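DUF1460 domain-containing protein (Legionella pneumophila subsp. pneumophila, PDB 2IM9) is of unknown function but probably belongs to the N-acetylmuramoyl-L-alanine amidase-like family and may cleave amide bonds in bacterial cell-wall peptidoglycan. Local coordinates at residues Met53-Ser58 / Ile241-Val246; Tyr63-Lys68 / Gly289-Val294; Lys68-Ser73 / Arg89-Asp94; Ile266-Phe271 / Leu279-Ala284. All blocks are in the same frame, centred on the assembly; numbering follows the deposited sequence. Where two conformers were deposited one is given.

Contact 1: Met53-Ser58 / Ile241-Val246; sequences MADRIS and IPNGAV
Asn243 and Gly244 meet helix 53-63 along the side formed by Ala54, Asp55, Ile57 and Ser58. The turn that presents them is a type II beta turn running from Pro242 to Ala245, closed by a bond from Ala245 N to Pro242 O (3.2 Å). Asn243, second in the turn, touches the helix with both its backbone and its side chain. Its carbonyl O lies 3.4 Å from Ala54 CB, a van der Waals contact with the methyl group. Its CG stands anti to the backbone N (chi1 -169°), which carries the amide out beside the helix, its side chain crossing that of Asp55 at about a right angle. ND2 and Asp55 OD1 remain 4.0 Å apart, and a water joins them, accepting from Asn243 ND2 at 2.8 Å and donating to Asp55 OD1 at 3.0 Å. The other amide atom, OD1, is held by the backbone N of Trp274, so both ends of this amide are engaged. Gly244 follows with a positive phi of 84°. Lacking a side chain, it lets the two backbones close to 4.7 Å between Ala54 CA and Gly244 CA. Ile57 lies against Gly244, CD1 reaching Gly244 O at 3.8 Å; the same side chain packs on Phe271 and on Leu103 and Ala106 of helix 95-107. Beyond Gly244 the chain turns from the helix into strand 246-254. The chemistry implies that the turn meets the helix by van der Waals packing of Ala54 and Ile57 on Asn243 and Gly244, the polar link between the two segments being water-mediated.

Contact 2: Tyr63-Lys68 / Gly289-Val294; sequences YFKGTK and GKVVDV
Segment 63-68 pairs with the start of strand 290-295 through two backbone bonds, Gly66 N to Val291 O and Val291 N to Thr67 O, both 2.9 Å, so that Val291 is held at both its N and its O. Next to them Lys68 and Lys290 form a single bridge, their CA atoms 4.1 Å apart. The Val291 side chain fits into the bend of the Phe64-Thr67 type II turn: CB sits 3.5 Å from Phe64 O, CG1 lies against Lys65 CA, and CG2 comes up to Thr67 O. Phe64 O is itself gripped twice from one face of its carbonyl plane, by Thr67 N and by the Thr67 hydroxyl, whose OG1 donates to it at 2.9 Å; this fixes the shape of the turn. On the exposed side Lys65, bent at chi3 (71°), crosses the Asp293 side chain at about a right angle. Its NZ makes a salt bridge of 2.8 Å with Asp293 OD2, approaching from 60° above the carboxylate plane. Asp293 OD1 is bound by Arg282 NE on the neighbouring strand, so the carboxylate is shared by two cations, which would probably favour its charged form. Gly289 and Lys290 together stand opposite one residue at the end of strand 278-285, a G1 beta bulge at the turn of this hairpin, and the loop after helix 53-63 adds a short edge pairing there.

Contact 3: Lys68-Ser73 / Arg89-Asp94; sequences KYILGS and RVDGFD
Ile70 and Ser73 pack tightly against Arg89, Gly92 and Asp94. Ile70 CD1 lies 3.6 Å above the plane of the Arg89 guanidinium, offset toward its rim, and the same methyl rests on Gly92 CA, where the absence of a side chain leaves it room. The guanidinium is gripped at its edges: NH1 donates to Ser73 O (2.9 Å) in the plane of both groups, on a carbonyl lone pair, while NE and NH2 grip Asp91 side-on, NE reaching OD1 at 2.7 Å. These bonds use all three of its nitrogens and fix its rotation. Ser73 OG turns back to donate to Ile70 O at 2.7 Å, and Ser73 N reaches Asp94 OD2 (3.1 Å) from above the carboxylate plane. The backbones are tied by Phe93 N to Lys68 O and by Ile70 N to Phe93 O at 2.9 Å. The Tyr69 ring approaches Asp94 obliquely, its CE1 3.7 Å from Asp94 CA.

The Lys68 end is looser and wet. Its extended chain runs over Asp91 O, with CE at 3.3 Å, but NZ stays apart from the Asp91 carboxylate and reaches OD2 through a water; a second water joins Lys68 N to Asp91 O.

Helix 27-45 covers Arg89 and Asp91 through Ile30, and Phe93 sets its ring edge-to-face with Phe64 and Tyr98. Asp94 OD1 N-caps helix 95-107 at Thr97 N, so two parts of the long loop between helices 53-63 and 95-107 meet at the start of the latter, while Tyr69 bonds by its backbone to Gly289 beside strand 290-295.

Contact 4: Ile266-Phe271 / Leu279-Ala284; sequences ISHLGF and LFFRQA
Phe271 O takes a bond of 2.8 Å from Arg282 N, nearly straight at 169°, and a CA-H...O contact from Phe281 CA at 3.4 Å. The return bond, Phe271 N to Arg282 O at 2.9 Å, makes this an antiparallel hydrogen-bonded pair. Toward His268 the strands splay, their short axes at 119°, and a water bridges the widening gap, donating to Leu269 O and accepting from Ala284 N at 3.1 Å. The Phe281 ring lies on the His268 side of the strands: with CG anti to the backbone N (chi1 -175°) it is carried over Gly270, whose lack of a side chain lets CE1 come within 3.5 Å of Gly270 N. Gln283 covers one face of this ring, CG lying 3.3 Å above its centre, and its chain folds back so that NE2 donates to Phe281 O. The His268 ring meets Phe281 obliquely, ND1 3.7 Å from CE2. At its edge NE2 makes a long, weak bond to Ala284 O, while ND1 has a weak bond to Tyr299 OH; both contacts are weak and may help orient the imidazole. Arg282 leaves the pair on the side of the Phe271 ring; besides its salt bridge to Asp293, NH1 donates to Ser61 OG.

The two strands form a strongly twisted beta hairpin in the antiparallel sheet. His268 also touches Cys95 at the start of helix 95-107, and a strand histidine facing a cysteine at a helix N-terminus resembles the active-site layout of clan CA peptidases such as the NlpC/P60 group, although no catalytic role has been established here.

In the fold
Along the chain the order is 53-58, 63-68, 68-73 and 89-94, then 241-246, 266-271, 279-284 and 289-294, so contacts 1 and 2 each tie the N-terminal part to the later sheet. Contact 4, within the sheet, touches both: its centre is about 12 Å from that of contact 1 and about 11 Å from that of contact 2, whose strand 290-295 is the neighbour of 278-285. Contacts 2 and 3 share Lys68, centres about 10 Å apart; contacts 1 and 3 are farthest, about 21 Å. Helix 95-107 borders all four. Together they dock helix 53-63 and the loop after it onto strand 290-295 and onto the loop leading into strand 246-254.

Contact 1: Met53-Ser58 / Ile241-Val246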
loop_
_atom_site.group_PDB
_atom_site.type_symbol
_atom_site.label_atom_id
_atom_site.label_comp_id
_atom_site.label_asym_id
_atom_site.label_seq_id
_atom_site.Cartn_x
_atom_site.Cartn_y
_atom_site.Cartn_z
ATOM N N MET A 53 -12.029 10.176 -10.982
ATOM C CA MET A 53 -11.033 9.806 -9.978
ATOM C C MET A 53 -10.092 8.741 -10.535
ATOM O O MET A 53 -8.895 8.801 -10.285
ATOM C CB MET A 53 -11.688 9.323 -8.672
ATOM C CG MET A 53 -10.686 9.090 -7.522
ATOM S SD MET A 53 -9.674 10.517 -7.018
ATOM C CE MET A 53 -10.931 11.710 -6.546
ATOM N N ALA A 54 -10.626 7.788 -11.307
ATOM C CA ALA A 54 -9.768 6.770 -11.924
ATOM C C ALA A 54 -8.725 7.393 -12.866
ATOM O O ALA A 54 -7.554 6.981 -12.886
ATOM C CB ALA A 54 -10.608 5.717 -12.648
ATOM N N ASP A 55 -9.140 8.409 -13.624
ATOM C CA ASP A 55 -8.218 9.101 -14.523
ATOM C C ASP A 55 -7.196 9.935 -13.755
ATOM O O ASP A 55 -6.049 10.033 -14.173
ATOM C CB ASP A 55 -8.963 9.965 -15.556
ATOM C CG ASP A 55 -9.599 9.128 -16.695
ATOM O OD1 ASP A 55 -9.286 7.923 -16.852
ATOM O OD2 ASP A 55 -10.420 9.691 -17.449
ATOM N N ARG A 56 -7.607 10.530 -12.641
ATOM C CA ARG A 56 -6.648 11.209 -11.751
ATOM C C ARG A 56 -5.571 10.236 -11.238
ATOM O O ARG A 56 -4.370 10.514 -11.264
ATOM C CB ARG A 56 -7.390 11.835 -10.574
ATOM C CG ARG A 56 -8.139 13.107 -10.954
ATOM C CD ARG A 56 -8.866 13.715 -9.758
ATOM N NE ARG A 56 -7.949 14.201 -8.720
ATOM C CZ ARG A 56 -7.424 15.429 -8.674
ATOM N NH1 ARG A 56 -7.702 16.339 -9.622
ATOM N NH2 ARG A 56 -6.620 15.754 -7.671
ATOM N N ILE A 57 -6.028 9.091 -10.755
ATOM C CA ILE A 57 -5.110 8.055 -10.264
ATOM C C ILE A 57 -4.177 7.625 -11.382
ATOM O O ILE A 57 -2.995 7.456 -11.154
ATOM C CB ILE A 57 -5.880 6.833 -9.704
ATOM C CG1 ILE A 57 -6.588 7.191 -8.401
ATOM C CG2 ILE A 57 -4.937 5.579 -9.540
ATOM C CD1 ILE A 57 -7.637 6.196 -7.990
ATOM N N SER A 58 -4.709 7.442 -12.596
ATOM C CA SER A 58 -3.857 7.027 -13.710
ATOM C C SER A 58 -2.809 8.087 -14.033
ATOM O O SER A 58 -1.642 7.762 -14.196
ATOM C CB SER A 58 -4.682 6.677 -14.957
ATOM O OG SER A 58 -3.834 6.253 -16.022
ATOM N N ILE A 241 -11.548 -6.100 -13.806
ATOM C CA ILE A 241 -10.719 -5.305 -12.905
ATOM C C ILE A 241 -10.772 -3.869 -13.444
ATOM O O ILE A 241 -10.381 -3.631 -14.589
ATOM C CB ILE A 241 -9.276 -5.844 -12.881
ATOM C CG1 ILE A 241 -9.260 -7.306 -12.387
ATOM C CG2 ILE A 241 -8.373 -4.925 -12.049
ATOM C CD1 ILE A 241 -7.892 -7.996 -12.440
ATOM N N PRO A 242 -11.277 -2.915 -12.637
ATOM C CA PRO A 242 -11.479 -1.533 -13.105
ATOM C C PRO A 242 -10.182 -0.750 -13.213
ATOM O O PRO A 242 -9.275 -0.950 -12.425
ATOM C CB PRO A 242 -12.340 -0.896 -12.001
ATOM C CG PRO A 242 -12.705 -1.960 -11.062
ATOM C CD PRO A 242 -11.716 -3.092 -11.245
ATOM N N ASN A 243 -10.116 0.166 -14.175
ATOM C CA ASN A 243 -9.013 1.111 -14.233
ATOM C C ASN A 243 -8.902 1.879 -12.914
ATOM O O ASN A 243 -9.915 2.352 -12.373
ATOM C CB ASN A 243 -9.208 2.079 -15.404
ATOM C CG ASN A 243 -7.973 2.914 -15.679
ATOM O OD1 ASN A 243 -6.873 2.385 -15.837
ATOM N ND2 ASN A 243 -8.151 4.233 -15.741
ATOM N N GLY A 244 -7.676 1.983 -12.399
ATOM C CA GLY A 244 -7.407 2.740 -11.172
ATOM C C GLY A 244 -7.660 1.953 -9.900
ATOM O O GLY A 244 -7.576 2.505 -8.802
ATOM N N ALA A 245 -7.973 0.659 -10.029
ATOM C CA ALA A 245 -8.184 -0.159 -8.827
ATOM C C ALA A 245 -6.840 -0.393 -8.112
ATOM O O ALA A 245 -5.762 -0.246 -8.711
ATOM C CB ALA A 245 -8.840 -1.487 -9.179
ATOM N N VAL A 246 -6.911 -0.717 -6.822
ATOM C CA VAL A 246 -5.742 -1.115 -6.056
ATOM C C VAL A 246 -5.705 -2.635 -6.043
ATOM O O VAL A 246 -6.710 -3.274 -5.668
ATOM C CB VAL A 246 -5.820 -0.579 -4.597
ATOM C CG1 VAL A 246 -4.699 -1.169 -3.752
ATOM C CG2 VAL A 246 -5.789 0.988 -4.596
HETATM O O HOH W 1 -10.642 5.369 -16.226
#

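Contact 2: Tyr63-Lys68 / Gly289-Val294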
loop_
_atom_site.group_PDB
_atom_site.type_symbol
_atom_site.label_atom_id
_atom_site.label_comp_id
_atom_site.label_asym_id
_atom_site.label_seq_id
_atom_site.Cartn_x
_atom_site.Cartn_y
_atom_site.Cartn_z
ATOM N N TYR A 63 2.850 9.912 -13.535
ATOM C CA TYR A 63 3.799 11.018 -13.350
ATOM C C TYR A 63 5.050 10.559 -12.602
ATOM O O TYR A 63 6.146 11.096 -12.811
ATOM C CB TYR A 63 3.107 12.156 -12.612
ATOM C CG TYR A 63 4.001 13.327 -12.265
ATOM C CD1 TYR A 63 4.414 14.239 -13.245
ATOM C CD2 TYR A 63 4.426 13.529 -10.951
ATOM C CE1 TYR A 63 5.240 15.324 -12.918
ATOM C CE2 TYR A 63 5.244 14.604 -10.609
ATOM C CZ TYR A 63 5.647 15.496 -11.592
ATOM O OH TYR A 63 6.460 16.546 -11.236
ATOM N N PHE A 64 4.887 9.559 -11.734
ATOM C CA PHE A 64 6.003 9.044 -10.932
ATOM C C PHE A 64 6.677 7.806 -11.505
ATOM O O PHE A 64 7.547 7.252 -10.863
ATOM C CB PHE A 64 5.549 8.756 -9.495
ATOM C CG PHE A 64 5.128 9.986 -8.741
ATOM C CD1 PHE A 64 6.078 10.925 -8.316
ATOM C CD2 PHE A 64 3.791 10.220 -8.468
ATOM C CE1 PHE A 64 5.690 12.069 -7.621
ATOM C CE2 PHE A 64 3.389 11.369 -7.775
ATOM C CZ PHE A 64 4.337 12.294 -7.353
ATOM N N LYS A 65 6.261 7.337 -12.687
ATOM C CA LYS A 65 6.961 6.197 -13.299
ATOM C C LYS A 65 8.452 6.519 -13.445
ATOM O O LYS A 65 8.821 7.652 -13.798
ATOM C CB LYS A 65 6.372 5.821 -14.662
ATOM C CG LYS A 65 5.086 5.015 -14.581
ATOM C CD LYS A 65 4.415 4.898 -15.945
ATOM C CE LYS A 65 5.187 3.982 -16.875
ATOM N NZ LYS A 65 4.420 3.818 -18.143
ATOM N N GLY A 66 9.290 5.525 -13.163
ATOM C CA GLY A 66 10.737 5.673 -13.245
ATOM C C GLY A 66 11.422 6.182 -11.990
ATOM O O GLY A 66 12.650 6.175 -11.915
ATOM N N THR A 67 10.641 6.626 -11.005
ATOM C CA THR A 67 11.179 7.021 -9.696
ATOM C C THR A 67 11.732 5.807 -8.954
ATOM O O THR A 67 11.114 4.737 -8.941
ATOM C CB THR A 67 10.099 7.711 -8.833
ATOM O OG1 THR A 67 9.596 8.852 -9.543
ATOM C CG2 THR A 67 10.667 8.173 -7.498
ATOM N N LYS A 68 12.889 5.974 -8.317
ATOM C CA LYS A 68 13.601 4.845 -7.748
ATOM C C LYS A 68 12.863 4.217 -6.577
ATOM O O LYS A 68 12.076 4.881 -5.896
ATOM C CB LYS A 68 15.013 5.244 -7.317
ATOM C CG LYS A 68 15.077 6.017 -6.032
ATOM C CD LYS A 68 16.510 6.399 -5.702
ATOM C CE LYS A 68 16.530 7.607 -4.789
ATOM N NZ LYS A 68 17.891 7.801 -4.216
ATOM N N GLY A 289 13.729 -1.924 -9.346
ATOM C CA GLY A 289 14.447 -0.832 -8.692
ATOM C C GLY A 289 13.793 0.521 -8.906
ATOM O O GLY A 289 14.410 1.564 -8.678
ATOM N N LYS A 290 12.541 0.506 -9.352
ATOM C CA LYS A 290 11.828 1.741 -9.670
ATOM C C LYS A 290 10.331 1.483 -9.845
ATOM O O LYS A 290 9.893 0.324 -9.884
ATOM C CB LYS A 290 12.395 2.362 -10.956
ATOM C CG LYS A 290 12.178 1.534 -12.208
ATOM C CD LYS A 290 13.070 2.017 -13.352
ATOM C CE LYS A 290 12.554 1.511 -14.703
ATOM N NZ LYS A 290 13.472 1.904 -15.832
ATOM N N VAL A 291 9.560 2.562 -9.957
ATOM C CA VAL A 291 8.137 2.471 -10.307
ATOM C C VAL A 291 8.033 2.083 -11.775
ATOM O O VAL A 291 8.560 2.781 -12.641
ATOM C CB VAL A 291 7.405 3.803 -10.051
ATOM C CG1 VAL A 291 5.947 3.732 -10.548
ATOM C CG2 VAL A 291 7.442 4.156 -8.551
ATOM N N VAL A 292 7.359 0.964 -12.036
ATOM C CA VAL A 292 7.213 0.449 -13.405
ATOM C C VAL A 292 5.783 0.037 -13.729
ATOM O O VAL A 292 4.986 -0.176 -12.824
ATOM C CB VAL A 292 8.131 -0.790 -13.649
ATOM C CG1 VAL A 292 9.596 -0.409 -13.520
ATOM C CG2 VAL A 292 7.764 -1.982 -12.729
ATOM N N ASP A 293 5.492 -0.072 -15.030
ATOM C CA ASP A 293 4.303 -0.746 -15.554
ATOM C C ASP A 293 4.707 -2.120 -16.063
ATOM O O ASP A 293 5.637 -2.223 -16.869
ATOM C CB ASP A 293 3.753 0.027 -16.763
ATOM C CG ASP A 293 2.876 1.184 -16.371
ATOM O OD1 ASP A 293 2.553 1.282 -15.175
ATOM O OD2 ASP A 293 2.506 1.990 -17.253
ATOM N N VAL A 294 4.031 -3.167 -15.599
ATOM C CA VAL A 294 4.237 -4.516 -16.152
ATOM C C VAL A 294 2.874 -5.127 -16.499
ATOM O O VAL A 294 1.887 -4.864 -15.816
ATOM C CB VAL A 294 5.004 -5.470 -15.184
ATOM C CG1 VAL A 294 6.405 -4.944 -14.846
ATOM C CG2 VAL A 294 4.184 -5.736 -13.925
#

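Contact 3: Lys68-Ser73 / Arg89-Asp94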
loop_
_atom_site.group_PDB
_atom_site.type_symbol
_atom_site.label_atom_id
_atom_site.label_comp_id
_atom_site.label_asym_id
_atom_site.label_seq_id
_atom_site.Cartn_x
_atom_site.Cartn_y
_atom_site.Cartn_z
ATOM N N LYS A 68 12.889 5.974 -8.317
ATOM C CA LYS A 68 13.601 4.845 -7.748
ATOM C C LYS A 68 12.863 4.217 -6.577
ATOM O O LYS A 68 12.076 4.881 -5.896
ATOM C CB LYS A 68 15.013 5.244 -7.317
ATOM C CG LYS A 68 15.077 6.017 -6.032
ATOM C CD LYS A 68 16.510 6.399 -5.702
ATOM C CE LYS A 68 16.530 7.607 -4.789
ATOM N NZ LYS A 68 17.891 7.801 -4.216
ATOM N N TYR A 69 13.158 2.944 -6.349
ATOM C CA TYR A 69 12.639 2.198 -5.226
ATOM C C TYR A 69 13.478 2.501 -4.000
ATOM O O TYR A 69 14.714 2.438 -4.064
ATOM C CB TYR A 69 12.690 0.695 -5.541
ATOM C CG TYR A 69 12.120 -0.168 -4.458
ATOM C CD1 TYR A 69 10.744 -0.402 -4.389
ATOM C CD2 TYR A 69 12.948 -0.746 -3.491
ATOM C CE1 TYR A 69 10.204 -1.199 -3.388
ATOM C CE2 TYR A 69 12.413 -1.551 -2.468
ATOM C CZ TYR A 69 11.037 -1.762 -2.430
ATOM O OH TYR A 69 10.509 -2.559 -1.436
ATOM N N ILE A 70 12.825 2.864 -2.897
ATOM C CA ILE A 70 13.495 2.941 -1.599
ATOM C C ILE A 70 12.684 2.141 -0.586
ATOM O O ILE A 70 11.533 2.474 -0.316
ATOM C CB ILE A 70 13.659 4.386 -1.074
ATOM C CG1 ILE A 70 14.400 5.245 -2.103
ATOM C CG2 ILE A 70 14.365 4.378 0.281
ATOM C CD1 ILE A 70 14.430 6.732 -1.772
ATOM N N LEU A 71 13.277 1.086 -0.043
ATOM C CA LEU A 71 12.597 0.289 0.965
ATOM C C LEU A 71 12.292 1.145 2.192
ATOM O O LEU A 71 13.180 1.829 2.698
ATOM C CB LEU A 71 13.478 -0.881 1.381
ATOM C CG LEU A 71 12.859 -1.816 2.411
ATOM C CD1 LEU A 71 11.583 -2.455 1.873
ATOM C CD2 LEU A 71 13.883 -2.869 2.832
ATOM N N GLY A 72 11.040 1.121 2.656
ATOM C CA GLY A 72 10.662 1.889 3.859
ATOM C C GLY A 72 10.863 3.386 3.635
ATOM O O GLY A 72 11.556 4.056 4.396
ATOM N N SER A 73 10.256 3.904 2.575
ATOM C CA SER A 73 10.523 5.268 2.096
ATOM C C SER A 73 10.161 6.377 3.083
ATOM O O SER A 73 10.774 7.445 3.061
ATOM C CB SER A 73 9.761 5.518 0.794
ATOM O OG SER A 73 10.491 5.007 -0.329
ATOM N N ARG A 89 7.540 12.213 0.133
ATOM C CA ARG A 89 8.672 12.520 -0.739
ATOM C C ARG A 89 8.330 12.206 -2.178
ATOM O O ARG A 89 7.377 11.461 -2.452
ATOM C CB ARG A 89 9.908 11.719 -0.304
ATOM C CG ARG A 89 9.764 10.213 -0.486
ATOM C CD ARG A 89 10.760 9.451 0.358
ATOM N NE ARG A 89 12.161 9.775 0.007
ATOM C CZ ARG A 89 13.232 9.306 0.655
ATOM N NH1 ARG A 89 13.096 8.507 1.704
ATOM N NH2 ARG A 89 14.467 9.664 0.263
ATOM N N VAL A 90 9.112 12.755 -3.106
ATOM C CA VAL A 90 8.874 12.477 -4.535
ATOM C C VAL A 90 10.080 11.849 -5.220
ATOM O O VAL A 90 10.066 11.664 -6.443
ATOM C CB VAL A 90 8.465 13.751 -5.297
ATOM C CG1 VAL A 90 7.086 14.236 -4.813
ATOM C CG2 VAL A 90 9.531 14.849 -5.129
ATOM N N ASP A 91 11.114 11.542 -4.449
ATOM C CA ASP A 91 12.388 11.042 -4.986
ATOM C C ASP A 91 12.540 9.515 -4.869
ATOM O O ASP A 91 13.522 8.945 -5.336
ATOM C CB ASP A 91 13.566 11.727 -4.279
ATOM C CG ASP A 91 13.661 11.345 -2.813
ATOM O OD1 ASP A 91 12.603 11.263 -2.159
ATOM O OD2 ASP A 91 14.779 11.109 -2.309
ATOM N N GLY A 92 11.572 8.854 -4.237
ATOM C CA GLY A 92 11.668 7.406 -4.027
ATOM C C GLY A 92 10.386 6.888 -3.408
ATOM O O GLY A 92 9.692 7.645 -2.729
ATOM N N PHE A 93 10.084 5.615 -3.656
ATOM C CA PHE A 93 8.891 4.949 -3.131
ATOM C C PHE A 93 9.152 3.495 -2.807
ATOM O O PHE A 93 10.002 2.863 -3.446
ATOM C CB PHE A 93 7.783 4.949 -4.188
ATOM C CG PHE A 93 7.284 6.317 -4.549
ATOM C CD1 PHE A 93 6.402 6.993 -3.715
ATOM C CD2 PHE A 93 7.702 6.928 -5.737
ATOM C CE1 PHE A 93 5.940 8.278 -4.045
ATOM C CE2 PHE A 93 7.244 8.192 -6.084
ATOM C CZ PHE A 93 6.348 8.871 -5.230
ATOM N N ASP A 94 8.386 2.942 -1.862
ATOM C CA ASP A 94 8.237 1.492 -1.805
ATOM C C ASP A 94 6.805 1.145 -2.235
ATOM O O ASP A 94 6.049 2.041 -2.625
ATOM C CB ASP A 94 8.627 0.925 -0.443
ATOM C CG ASP A 94 7.740 1.394 0.673
ATOM O OD1 ASP A 94 6.498 1.404 0.510
ATOM O OD2 ASP A 94 8.294 1.707 1.759
HETATM O O HOH W 2 14.125 8.729 -8.558
HETATM O O HOH W 3 17.219 9.719 -2.465
#

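Contact 4: Ile266-Phe271 / Leu279-Ala284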
loop_
_atom_site.group_PDB
_atom_site.type_symbol
_atom_site.label_atom_id
_atom_site.label_comp_id
_atom_site.label_asym_id
_atom_site.label_seq_id
_atom_site.Cartn_x
_atom_site.Cartn_y
_atom_site.Cartn_z
ATOM N N ILE A 266 -0.392 -10.411 2.979
ATOM C CA ILE A 266 -0.267 -9.554 1.787
ATOM C C ILE A 266 1.193 -9.126 1.603
ATOM O O ILE A 266 1.812 -8.604 2.545
ATOM C CB ILE A 266 -1.191 -8.306 1.883
ATOM C CG1 ILE A 266 -2.662 -8.725 2.079
ATOM C CG2 ILE A 266 -0.987 -7.384 0.663
ATOM C CD1 ILE A 266 -3.564 -7.534 2.303
ATOM N N SER A 267 1.741 -9.330 0.401
ATOM C CA SER A 267 3.194 -9.195 0.191
ATOM C C SER A 267 3.565 -8.012 -0.699
ATOM O O SER A 267 4.733 -7.567 -0.712
ATOM C CB SER A 267 3.756 -10.487 -0.417
ATOM O OG SER A 267 3.045 -10.845 -1.595
ATOM N N HIS A 268 2.584 -7.480 -1.426
ATOM C CA HIS A 268 2.832 -6.417 -2.400
ATOM C C HIS A 268 1.517 -5.790 -2.862
ATOM O O HIS A 268 0.436 -6.369 -2.692
ATOM C CB HIS A 268 3.589 -6.995 -3.618
ATOM C CG HIS A 268 4.165 -5.960 -4.528
ATOM N ND1 HIS A 268 4.044 -6.020 -5.901
ATOM C CD2 HIS A 268 4.887 -4.846 -4.262
ATOM C CE1 HIS A 268 4.650 -4.973 -6.443
ATOM N NE2 HIS A 268 5.174 -4.249 -5.470
ATOM N N LEU A 269 1.617 -4.585 -3.413
ATOM C CA LEU A 269 0.444 -3.918 -3.979
ATOM C C LEU A 269 0.803 -2.858 -4.988
ATOM O O LEU A 269 1.960 -2.445 -5.091
ATOM C CB LEU A 269 -0.489 -3.369 -2.888
ATOM C CG LEU A 269 -0.060 -2.113 -2.120
ATOM C CD1 LEU A 269 -1.263 -1.572 -1.359
ATOM C CD2 LEU A 269 1.012 -2.456 -1.147
ATOM N N GLY A 270 -0.203 -2.410 -5.728
ATOM C CA GLY A 270 0.001 -1.425 -6.799
ATOM C C GLY A 270 -1.347 -1.134 -7.429
ATOM O O GLY A 270 -2.389 -1.521 -6.874
ATOM N N PHE A 271 -1.334 -0.480 -8.589
ATOM C CA PHE A 271 -2.563 -0.095 -9.273
ATOM C C PHE A 271 -2.791 -0.895 -10.544
ATOM O O PHE A 271 -1.823 -1.308 -11.209
ATOM C CB PHE A 271 -2.519 1.385 -9.673
ATOM C CG PHE A 271 -2.471 2.333 -8.507
ATOM C CD1 PHE A 271 -3.609 2.592 -7.757
ATOM C CD2 PHE A 271 -1.280 2.963 -8.157
ATOM C CE1 PHE A 271 -3.571 3.473 -6.672
ATOM C CE2 PHE A 271 -1.228 3.848 -7.075
ATOM C CZ PHE A 271 -2.379 4.106 -6.330
ATOM N N LEU A 279 -4.108 -4.670 -19.700
ATOM C CA LEU A 279 -4.107 -4.351 -18.272
ATOM C C LEU A 279 -2.699 -4.430 -17.691
ATOM O O LEU A 279 -2.036 -5.471 -17.784
ATOM C CB LEU A 279 -5.056 -5.282 -17.525
ATOM C CG LEU A 279 -5.224 -5.102 -16.016
ATOM C CD1 LEU A 279 -5.657 -3.690 -15.680
ATOM C CD2 LEU A 279 -6.244 -6.149 -15.542
ATOM N N PHE A 280 -2.285 -3.327 -17.061
ATOM C CA PHE A 280 -0.979 -3.211 -16.428
ATOM C C PHE A 280 -1.062 -3.134 -14.904
ATOM O O PHE A 280 -2.068 -2.706 -14.332
ATOM C CB PHE A 280 -0.191 -2.026 -17.015
ATOM C CG PHE A 280 0.161 -2.220 -18.466
ATOM C CD1 PHE A 280 1.365 -2.813 -18.831
ATOM C CD2 PHE A 280 -0.753 -1.887 -19.460
ATOM C CE1 PHE A 280 1.669 -3.039 -20.195
ATOM C CE2 PHE A 280 -0.459 -2.101 -20.801
ATOM C CZ PHE A 280 0.757 -2.679 -21.163
ATOM N N PHE A 281 0.001 -3.593 -14.280
ATOM C CA PHE A 281 0.188 -3.505 -12.838
ATOM C C PHE A 281 1.249 -2.433 -12.659
ATOM O O PHE A 281 2.418 -2.612 -13.028
ATOM C CB PHE A 281 0.638 -4.865 -12.316
ATOM C CG PHE A 281 0.757 -4.967 -10.830
ATOM C CD1 PHE A 281 -0.164 -4.346 -9.971
ATOM C CD2 PHE A 281 1.740 -5.787 -10.279
ATOM C CE1 PHE A 281 -0.068 -4.504 -8.587
ATOM C CE2 PHE A 281 1.833 -5.948 -8.881
ATOM C CZ PHE A 281 0.932 -5.303 -8.048
ATOM N N ARG A 282 0.822 -1.286 -12.142
ATOM C CA ARG A 282 1.726 -0.155 -11.957
ATOM C C ARG A 282 2.137 -0.106 -10.496
ATOM O O ARG A 282 1.302 0.044 -9.621
ATOM C CB ARG A 282 1.036 1.142 -12.371
ATOM C CG ARG A 282 1.934 2.380 -12.260
ATOM C CD ARG A 282 1.244 3.570 -12.918
ATOM N NE ARG A 282 1.245 3.450 -14.376
ATOM C CZ ARG A 282 0.483 4.186 -15.178
ATOM N NH1 ARG A 282 -0.351 5.091 -14.674
ATOM N NH2 ARG A 282 0.555 4.013 -16.494
ATOM N N GLN A 283 3.430 -0.281 -10.226
ATOM C CA GLN A 283 3.878 -0.391 -8.833
ATOM C C GLN A 283 5.341 -0.063 -8.669
ATOM O O GLN A 283 6.083 -0.007 -9.646
ATOM C CB GLN A 283 3.576 -1.774 -8.205
ATOM C CG GLN A 283 3.403 -2.912 -9.166
ATOM C CD GLN A 283 4.719 -3.453 -9.717
ATOM O OE1 GLN A 283 5.560 -3.980 -8.971
ATOM N NE2 GLN A 283 4.868 -3.388 -11.040
ATOM N N ALA A 284 5.718 0.201 -7.424
ATOM C CA ALA A 284 7.101 0.437 -7.049
ATOM C C ALA A 284 7.691 -0.940 -6.799
ATOM O O ALA A 284 7.268 -1.656 -5.874
ATOM C CB ALA A 284 7.169 1.315 -5.797
HETATM O O HOH W 4 3.272 -0.093 -5.517
#